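Local coordinates for protein 401aa long hypothetical glucose-1-phosphate thymidylyltransferase (Sulfolobus tokodaii, PDB 2GGQ) that probably joins a nucleoside triphosphate and a sugar 1-phosphate into a nucleotide sugar and acetylates amino sugar phosphates, serving the synthesis of UDP-N-acetylglucosamine and UDP-N-acetylgalactosamine, at residues A[99-104]-A[203-208]; A[115-120]-A[161-166]. All blocks are in the same frame, centred on the assembly; numbering follows the deposited sequence.

Interaction 1. Residues A[99-104]-A[203-208]; sequences DLFFSN and EGYWMD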
ATOM      1  N   ASP A  99      -5.085  -2.442   4.756  1.00 27.34           N
ATOM      2  CA  ASP A  99      -4.417  -1.900   3.566  1.00 28.50           C
ATOM      3  C   ASP A  99      -4.967  -0.541   3.095  1.00 28.49           C
ATOM      4  O   ASP A  99      -4.720  -0.108   1.951  1.00 28.04           O
ATOM      5  CB  ASP A  99      -4.473  -2.924   2.436  1.00 28.88           C
ATOM      6  CG  ASP A  99      -5.897  -3.253   1.984  1.00 31.20           C
ATOM      7  OD1 ASP A  99      -6.901  -2.752   2.541  1.00 30.30           O
ATOM      8  OD2 ASP A  99      -5.995  -4.027   1.020  1.00 32.70           O
ATOM      9  N   LEU A 100      -5.671   0.148   3.996  1.00 27.96           N
ATOM     10  CA  LEU A 100      -6.284   1.420   3.672  1.00 28.31           C
ATOM     11  C   LEU A 100      -5.387   2.553   4.059  1.00 28.43           C
ATOM     12  O   LEU A 100      -4.906   2.614   5.184  1.00 29.72           O
ATOM     13  CB  LEU A 100      -7.630   1.599   4.425  1.00 28.18           C
ATOM     14  CG  LEU A 100      -8.642   0.460   4.455  1.00 29.57           C
ATOM     15  CD1 LEU A 100      -9.864   0.870   5.317  1.00 28.88           C
ATOM     16  CD2 LEU A 100      -9.072   0.149   3.069  1.00 30.36           C
ATOM     17  N   PHE A 101      -5.187   3.470   3.129  1.00 28.45           N
ATOM     18  CA  PHE A 101      -4.632   4.743   3.436  1.00 28.72           C
ATOM     19  C   PHE A 101      -5.727   5.759   3.221  1.00 29.88           C
ATOM     20  O   PHE A 101      -6.423   5.721   2.218  1.00 28.39           O
ATOM     21  CB  PHE A 101      -3.467   5.067   2.491  1.00 29.06           C
ATOM     22  CG  PHE A 101      -2.815   6.371   2.795  1.00 28.73           C
ATOM     23  CD1 PHE A 101      -1.902   6.472   3.830  1.00 29.87           C
ATOM     24  CD2 PHE A 101      -3.161   7.514   2.079  1.00 25.69           C
ATOM     25  CE1 PHE A 101      -1.321   7.688   4.141  1.00 31.91           C
ATOM     26  CE2 PHE A 101      -2.587   8.743   2.388  1.00 29.82           C
ATOM     27  CZ  PHE A 101      -1.679   8.830   3.422  1.00 30.80           C
ATOM     28  N   PHE A 102      -5.829   6.699   4.147  1.00 31.90           N
ATOM     29  CA  PHE A 102      -6.736   7.838   4.024  1.00 33.58           C
ATOM     30  C   PHE A 102      -6.092   9.061   4.673  1.00 33.75           C
ATOM     31  O   PHE A 102      -5.134   8.948   5.427  1.00 33.28           O
ATOM     32  CB  PHE A 102      -8.110   7.495   4.600  1.00 34.47           C
ATOM     33  CG  PHE A 102      -8.049   6.817   5.916  1.00 35.34           C
ATOM     34  CD1 PHE A 102      -8.100   7.554   7.079  1.00 37.50           C
ATOM     35  CD2 PHE A 102      -7.925   5.436   5.999  1.00 36.76           C
ATOM     36  CE1 PHE A 102      -8.042   6.926   8.301  1.00 39.03           C
ATOM     37  CE2 PHE A 102      -7.851   4.821   7.218  1.00 36.49           C
ATOM     38  CZ  PHE A 102      -7.911   5.566   8.364  1.00 37.87           C
ATOM     39  N   SER A 103      -6.581  10.236   4.328  1.00 35.28           N
ATOM     40  CA  SER A 103      -5.804  11.459   4.528  1.00 37.11           C
ATOM     41  C   SER A 103      -5.810  12.025   5.942  1.00 38.22           C
ATOM     42  O   SER A 103      -4.945  12.848   6.290  1.00 38.38           O
ATOM     43  CB  SER A 103      -6.303  12.530   3.571  1.00 37.17           C
ATOM     44  OG  SER A 103      -7.629  12.864   3.891  1.00 39.53           O
ATOM     45  N   ASN A 104      -6.802  11.616   6.735  1.00 39.19           N
ATOM     46  CA  ASN A 104      -7.005  12.173   8.077  1.00 41.07           C
ATOM     47  C   ASN A 104      -7.905  11.284   8.945  1.00 40.65           C
ATOM     48  O   ASN A 104      -8.588  10.395   8.441  1.00 40.56           O
ATOM     49  CB  ASN A 104      -7.569  13.610   8.012  1.00 41.97           C
ATOM     50  CG  ASN A 104      -8.849  13.699   7.203  1.00 46.04           C
ATOM     51  OD1 ASN A 104      -9.807  12.945   7.434  1.00 50.37           O
ATOM     52  ND2 ASN A 104      -8.883  14.639   6.243  1.00 48.49           N
ATOM     53  N   GLU A 203     -14.897  12.390   2.870  1.00 41.23           N
ATOM     54  CA  GLU A 203     -14.682  13.394   1.801  1.00 42.08           C
ATOM     55  C   GLU A 203     -13.223  13.604   1.313  1.00 41.42           C
ATOM     56  O   GLU A 203     -12.999  14.021   0.162  1.00 41.65           O
ATOM     57  CB  GLU A 203     -15.321  14.725   2.200  1.00 42.64           C
ATOM     58  CG  GLU A 203     -16.851  14.626   2.280  1.00 46.49           C
ATOM     59  CD  GLU A 203     -17.539  15.973   2.519  1.00 51.78           C
ATOM     60  OE1 GLU A 203     -17.524  16.829   1.594  1.00 52.36           O
ATOM     61  OE2 GLU A 203     -18.120  16.158   3.624  1.00 53.79           O
ATOM     62  N   GLY A 204     -12.247  13.346   2.178  1.00 40.47           N
ATOM     63  CA  GLY A 204     -10.818  13.505   1.794  1.00 39.13           C
ATOM     64  C   GLY A 204     -10.283  12.420   0.842  1.00 37.09           C
ATOM     65  O   GLY A 204     -11.031  11.731   0.123  1.00 37.74           O
ATOM     66  N   TYR A 205      -8.964  12.274   0.833  1.00 35.87           N
ATOM     67  CA  TYR A 205      -8.301  11.262   0.023  1.00 32.71           C
ATOM     68  C   TYR A 205      -8.414   9.891   0.677  1.00 31.58           C
ATOM     69  O   TYR A 205      -8.190   9.742   1.859  1.00 30.37           O
ATOM     70  CB  TYR A 205      -6.829  11.622  -0.117  1.00 32.21           C
ATOM     71  CG  TYR A 205      -6.048  10.622  -0.931  1.00 30.90           C
ATOM     72  CD1 TYR A 205      -6.185  10.584  -2.316  1.00 30.13           C
ATOM     73  CD2 TYR A 205      -5.148   9.743  -0.331  1.00 29.06           C
ATOM     74  CE1 TYR A 205      -5.456   9.679  -3.081  1.00 30.25           C
ATOM     75  CE2 TYR A 205      -4.408   8.830  -1.101  1.00 27.43           C
ATOM     76  CZ  TYR A 205      -4.581   8.809  -2.462  1.00 28.53           C
ATOM     77  OH  TYR A 205      -3.867   7.929  -3.236  1.00 30.55           O
ATOM     78  N   TRP A 206      -8.734   8.883  -0.124  1.00 31.65           N
ATOM     79  CA  TRP A 206      -8.815   7.506   0.337  1.00 30.87           C
ATOM     80  C   TRP A 206      -8.266   6.599  -0.782  1.00 30.95           C
ATOM     81  O   TRP A 206      -8.447   6.904  -1.964  1.00 29.34           O
ATOM     82  CB  TRP A 206     -10.286   7.162   0.592  1.00 31.59           C
ATOM     83  CG  TRP A 206     -10.557   5.738   1.026  1.00 31.16           C
ATOM     84  CD1 TRP A 206     -10.646   5.277   2.316  1.00 32.84           C
ATOM     85  CD2 TRP A 206     -10.787   4.607   0.182  1.00 32.02           C
ATOM     86  NE1 TRP A 206     -10.898   3.918   2.320  1.00 32.68           N
ATOM     87  CE2 TRP A 206     -10.997   3.488   1.025  1.00 32.00           C
ATOM     88  CE3 TRP A 206     -10.828   4.422  -1.211  1.00 34.13           C
ATOM     89  CZ2 TRP A 206     -11.247   2.214   0.524  1.00 32.70           C
ATOM     90  CZ3 TRP A 206     -11.074   3.153  -1.707  1.00 32.38           C
ATOM     91  CH2 TRP A 206     -11.284   2.066  -0.842  1.00 33.42           C
ATOM     92  N   MET A 207      -7.616   5.492  -0.415  1.00 30.63           N
ATOM     93  CA  MET A 207      -7.134   4.510  -1.412  1.00 31.62           C
ATOM     94  C   MET A 207      -6.758   3.199  -0.716  1.00 30.17           C
ATOM     95  O   MET A 207      -6.116   3.208   0.326  1.00 30.39           O
ATOM     96  CB  MET A 207      -5.931   5.078  -2.218  1.00 32.72           C
ATOM     97  CG  MET A 207      -5.232   4.073  -3.183  1.00 36.13           C
ATOM     98  SD  MET A 207      -6.259   3.569  -4.584  1.00 45.41           S
ATOM     99  CE  MET A 207      -5.570   4.686  -5.826  1.00 45.01           C
ATOM    100  N   ASP A 208      -7.187   2.082  -1.264  1.00 29.58           N
ATOM    101  CA  ASP A 208      -6.690   0.794  -0.805  1.00 30.04           C
ATOM    102  C   ASP A 208      -5.439   0.410  -1.612  1.00 29.14           C
ATOM    103  O   ASP A 208      -5.399   0.584  -2.813  1.00 29.60           O
ATOM    104  CB  ASP A 208      -7.748  -0.306  -0.947  1.00 30.39           C
ATOM    105  CG  ASP A 208      -8.261  -0.444  -2.355  1.00 33.63           C
ATOM    106  OD1 ASP A 208      -8.430   0.588  -3.026  1.00 32.22           O
ATOM    107  OD2 ASP A 208      -8.474  -1.593  -2.786  1.00 35.73           O
TER
HETATM  108  O   HOH W   1      -7.218  -4.005  -1.437  1.00 35.28           O

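Interaction 2. Residues A[115-120]-A[161-166]; sequences KENAII and YKLNSD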
ATOM      1  N   LYS A 115     -23.730   5.852  18.973  1.00 30.20           N
ATOM      2  CA  LYS A 115     -24.264   4.650  19.589  1.00 30.78           C
ATOM      3  C   LYS A 115     -24.573   3.568  18.566  1.00 30.06           C
ATOM      4  O   LYS A 115     -24.372   2.388  18.837  1.00 29.77           O
ATOM      5  CB  LYS A 115     -25.540   4.968  20.379  1.00 31.76           C
ATOM      6  CG  LYS A 115     -26.064   3.771  21.142  1.00 35.40           C
ATOM      7  CD  LYS A 115     -27.488   3.967  21.649  1.00 38.44           C
ATOM      8  CE  LYS A 115     -27.795   2.949  22.750  1.00 42.87           C
ATOM      9  NZ  LYS A 115     -26.847   3.117  23.897  1.00 44.58           N
ATOM     10  N   GLU A 116     -25.114   3.998  17.420  1.00 30.32           N
ATOM     11  CA  GLU A 116     -25.463   3.129  16.285  1.00 31.10           C
ATOM     12  C   GLU A 116     -24.249   2.417  15.726  1.00 29.70           C
ATOM     13  O   GLU A 116     -23.131   2.872  15.886  1.00 29.65           O
ATOM     14  CB  GLU A 116     -25.983   3.949  15.101  1.00 30.78           C
ATOM     15  CG  GLU A 116     -27.197   4.784  15.322  1.00 37.46           C
ATOM     16  CD  GLU A 116     -26.822   6.154  15.827  1.00 44.10           C
ATOM     17  OE1 GLU A 116     -26.296   6.229  16.953  1.00 46.03           O
ATOM     18  OE2 GLU A 116     -27.025   7.148  15.090  1.00 49.51           O
ATOM     19  N   ASN A 117     -24.499   1.327  15.020  1.00 29.52           N
ATOM     20  CA  ASN A 117     -23.542   0.802  14.059  1.00 29.50           C
ATOM     21  C   ASN A 117     -23.358   1.858  12.973  1.00 29.41           C
ATOM     22  O   ASN A 117     -24.334   2.518  12.559  1.00 29.27           O
ATOM     23  CB  ASN A 117     -24.068  -0.485  13.449  1.00 29.10           C
ATOM     24  CG  ASN A 117     -24.165  -1.582  14.451  1.00 30.91           C
ATOM     25  OD1 ASN A 117     -23.170  -2.215  14.802  1.00 33.86           O
ATOM     26  ND2 ASN A 117     -25.370  -1.823  14.937  1.00 31.19           N
ATOM     27  N   ALA A 118     -22.108   2.064  12.548  1.00 28.84           N
ATOM     28  CA  ALA A 118     -21.807   3.036  11.525  1.00 28.24           C
ATOM     29  C   ALA A 118     -20.756   2.507  10.556  1.00 28.97           C
ATOM     30  O   ALA A 118     -19.828   1.798  10.960  1.00 27.34           O
ATOM     31  CB  ALA A 118     -21.320   4.314  12.153  1.00 28.34           C
ATOM     32  N   ILE A 119     -20.895   2.874   9.279  1.00 28.74           N
ATOM     33  CA  ILE A 119     -19.856   2.577   8.292  1.00 29.04           C
ATOM     34  C   ILE A 119     -19.511   3.840   7.522  1.00 28.64           C
ATOM     35  O   ILE A 119     -20.323   4.748   7.404  1.00 28.24           O
ATOM     36  CB  ILE A 119     -20.271   1.482   7.340  1.00 29.07           C
ATOM     37  CG1 ILE A 119     -21.431   1.945   6.445  1.00 31.32           C
ATOM     38  CG2 ILE A 119     -20.648   0.207   8.104  1.00 32.22           C
ATOM     39  CD1 ILE A 119     -21.660   1.007   5.274  1.00 37.04           C
ATOM     40  N   ILE A 120     -18.289   3.885   7.016  1.00 28.58           N
ATOM     41  CA  ILE A 120     -17.834   4.962   6.143  1.00 29.50           C
ATOM     42  C   ILE A 120     -17.902   4.484   4.692  1.00 29.83           C
ATOM     43  O   ILE A 120     -17.464   3.386   4.372  1.00 29.86           O
ATOM     44  CB  ILE A 120     -16.389   5.397   6.522  1.00 29.53           C
ATOM     45  CG1 ILE A 120     -16.386   5.933   7.962  1.00 29.83           C
ATOM     46  CG2 ILE A 120     -15.819   6.398   5.490  1.00 29.91           C
ATOM     47  CD1 ILE A 120     -15.143   6.626   8.365  1.00 32.89           C
ATOM     48  N   TYR A 161     -15.414   0.855   9.977  1.00 25.69           N
ATOM     49  CA  TYR A 161     -16.690   0.550  10.632  1.00 26.74           C
ATOM     50  C   TYR A 161     -16.595   0.869  12.109  1.00 26.74           C
ATOM     51  O   TYR A 161     -15.522   0.755  12.711  1.00 26.60           O
ATOM     52  CB  TYR A 161     -17.030  -0.934  10.552  1.00 26.63           C
ATOM     53  CG  TYR A 161     -16.873  -1.674   9.218  1.00 28.77           C
ATOM     54  CD1 TYR A 161     -15.820  -2.547   9.012  1.00 31.79           C
ATOM     55  CD2 TYR A 161     -17.822  -1.548   8.204  1.00 30.52           C
ATOM     56  CE1 TYR A 161     -15.668  -3.269   7.787  1.00 32.48           C
ATOM     57  CE2 TYR A 161     -17.699  -2.263   6.996  1.00 32.36           C
ATOM     58  CZ  TYR A 161     -16.631  -3.126   6.800  1.00 31.59           C
ATOM     59  OH  TYR A 161     -16.538  -3.836   5.623  1.00 30.60           O
ATOM     60  N   LYS A 162     -17.735   1.206  12.694  1.00 26.46           N
ATOM     61  CA  LYS A 162     -17.891   1.169  14.134  1.00 26.86           C
ATOM     62  C   LYS A 162     -19.078   0.266  14.376  1.00 27.50           C
ATOM     63  O   LYS A 162     -20.220   0.630  14.075  1.00 27.25           O
ATOM     64  CB  LYS A 162     -18.150   2.570  14.660  1.00 26.21           C
ATOM     65  CG  LYS A 162     -17.818   2.770  16.101  1.00 26.49           C
ATOM     66  CD  LYS A 162     -18.853   2.139  16.997  1.00 26.85           C
ATOM     67  CE  LYS A 162     -20.145   2.956  17.027  1.00 25.67           C
ATOM     68  NZ  LYS A 162     -21.107   2.335  18.033  1.00 27.26           N
ATOM     69  N   LEU A 163     -18.805  -0.943  14.831  1.00 28.38           N
ATOM     70  CA  LEU A 163     -19.849  -1.932  15.009  1.00 29.49           C
ATOM     71  C   LEU A 163     -19.999  -2.336  16.457  1.00 29.88           C
ATOM     72  O   LEU A 163     -19.040  -2.386  17.207  1.00 30.29           O
ATOM     73  CB  LEU A 163     -19.563  -3.190  14.188  1.00 29.07           C
ATOM     74  CG  LEU A 163     -19.268  -3.005  12.689  1.00 30.71           C
ATOM     75  CD1 LEU A 163     -19.110  -4.371  12.042  1.00 28.59           C
ATOM     76  CD2 LEU A 163     -20.307  -2.148  11.920  1.00 30.04           C
ATOM     77  N   ASN A 164     -21.229  -2.659  16.807  1.00 30.64           N
ATOM     78  CA  ASN A 164     -21.600  -3.146  18.111  1.00 31.41           C
ATOM     79  C   ASN A 164     -21.423  -4.669  18.134  1.00 32.22           C
ATOM     80  O   ASN A 164     -21.342  -5.297  17.071  1.00 31.01           O
ATOM     81  CB  ASN A 164     -23.060  -2.724  18.362  1.00 31.64           C
ATOM     82  CG  ASN A 164     -23.222  -1.207  18.357  1.00 32.63           C
ATOM     83  OD1 ASN A 164     -22.242  -0.482  18.579  1.00 33.90           O
ATOM     84  ND2 ASN A 164     -24.430  -0.715  18.045  1.00 34.76           N
ATOM     85  N   SER A 165     -21.350  -5.252  19.336  1.00 32.85           N
ATOM     86  CA  SER A 165     -21.222  -6.699  19.493  1.00 33.75           C
ATOM     87  C   SER A 165     -22.389  -7.468  18.856  1.00 34.10           C
ATOM     88  O   SER A 165     -22.302  -8.690  18.677  1.00 34.09           O
ATOM     89  CB  SER A 165     -21.013  -7.105  20.969  1.00 34.42           C
ATOM     90  OG  SER A 165     -22.075  -6.628  21.778  1.00 37.71           O
ATOM     91  N   ASP A 166     -23.449  -6.762  18.454  1.00 34.31           N
ATOM     92  CA  ASP A 166     -24.501  -7.405  17.661  1.00 35.64           C
ATOM     93  C   ASP A 166     -23.985  -8.382  16.590  1.00 35.38           C
ATOM     94  O   ASP A 166     -24.736  -9.202  16.087  1.00 35.44           O
ATOM     95  CB  ASP A 166     -25.654  -6.470  17.297  1.00 36.35           C
ATOM     96  CG  ASP A 166     -26.360  -5.957  18.538  1.00 39.31           C
ATOM     97  OD1 ASP A 166     -26.513  -6.729  19.520  1.00 39.12           O
ATOM     98  OD2 ASP A 166     -26.725  -4.776  18.544  1.00 45.83           O
TER

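Interaction 1. Residues A[99-104]-A[203-208]
F101 and Y205 both turn CG opposite to the backbone N (chi1 -178° and 179°), which brings their rings edge to edge beside a small two-stranded antiparallel sheet, on the F101 and M207 side. The side chains cross at about a right angle. Each ring edge meets the other near its plane, F101 CD2 3.7 Å from Y205 CE2. W221 of helix 212-225 stacks on Y205. The strands are joined at F101 and M207, a hydrogen-bonded pair: F101 N reaches M207 O at 3.0 Å, and M207 N reaches F101 O at 2.9 Å. S103 N to Y205 O is a weak bond.

L100, F102, W206 and D208 share the other face. L100 CD2 lies 3.9 Å from W206 CZ2, oblique to the indole. W206 NE1 is bonded to A158 O of strand 155-163, which ties the two-stranded pair to the central sheet. At the D99 end, one water donates to D99 OD2 (2.7 Å) and to D208 OD2 (3.0 Å). D99 forms a salt bridge with K23, and D208 OD1 bonds Y130 OH. These partners would probably offset the repulsion between D99 OD2 and D208 OD2, 5.2 Å apart, where D99 touches the bound thymidine triphosphate.

Interaction 2. Residues A[115-120]-A[161-166]
N117 and N164 cross obliquely at the end of the strand pair, their amide planes 48° apart. Their ND2 atoms, both donors, lie 3.4 Å apart and are not bonded. N117 OD1 takes the backbone N of N164 instead: N164 N to N117 OD1 is 2.8 Å and nearly straight (174°), with the donor tilted from the carbonyl plane. The N164 side chain reaches past N117 to the turn before it. Its ND2 donates to K115 O at 3.2 Å, in the carbonyl plane, and its OD1 accepts K162 NZ at 3.1 Å.

K162 starts from the face it shares with A118. Its chain is bent at chi2 and chi3, both near -75°, which folds NZ back toward residues 115 and 116. NZ sits above the carbonyl plane of E116, 3.0 Å from E116 O, and has a weak bond to K115 O. It also bonds L114 O and forms a salt bridge with E92. An alanine in place of N164 would probably leave K115 O without its amide donor and take one of several acceptors from K162 NZ.

The two strands are neighbours in the seven-stranded mixed sheet of the nucleotidyltransferase domain, a GT-A-type fold. They run antiparallel, and A118 and K162 make a hydrogen-bonded pair: A118 N to K162 O and K162 N to A118 O are both 2.8 Å.

One residue further, I119 and Y161 lie on the other face from A118 and K162. I119 CG2 approaches the edge of the Y161 ring, near its plane, 3.3 Å from Y161 CD2. Helix 184-194 covers this face. The Y161 hydroxyl bonds Y97 and N157, two residues likely to bind N-acetylglucosamine 1-phosphate.

How the interactions relate
From the N terminus the chain passes 99-104 first, in a short strand just after strand 93-97 of the main sheet. It then reaches 115-120 by way of helix 106-111. Strand 155-163 brings it back, so that 161-166 closes the inner loop at interaction 2. The chain continues through helices 167-173 and 184-194 and strand 197-201. Only then does 203-208 meet 99-104 and close the outer loop at interaction 1. The inner loop lies wholly within the outer one, and the two do not cross. Interaction 2 joins neighbouring strands of the main sheet. Interaction 1 forms a separate two-stranded sheet near helix 212-225. Their centres are about 19 Å apart.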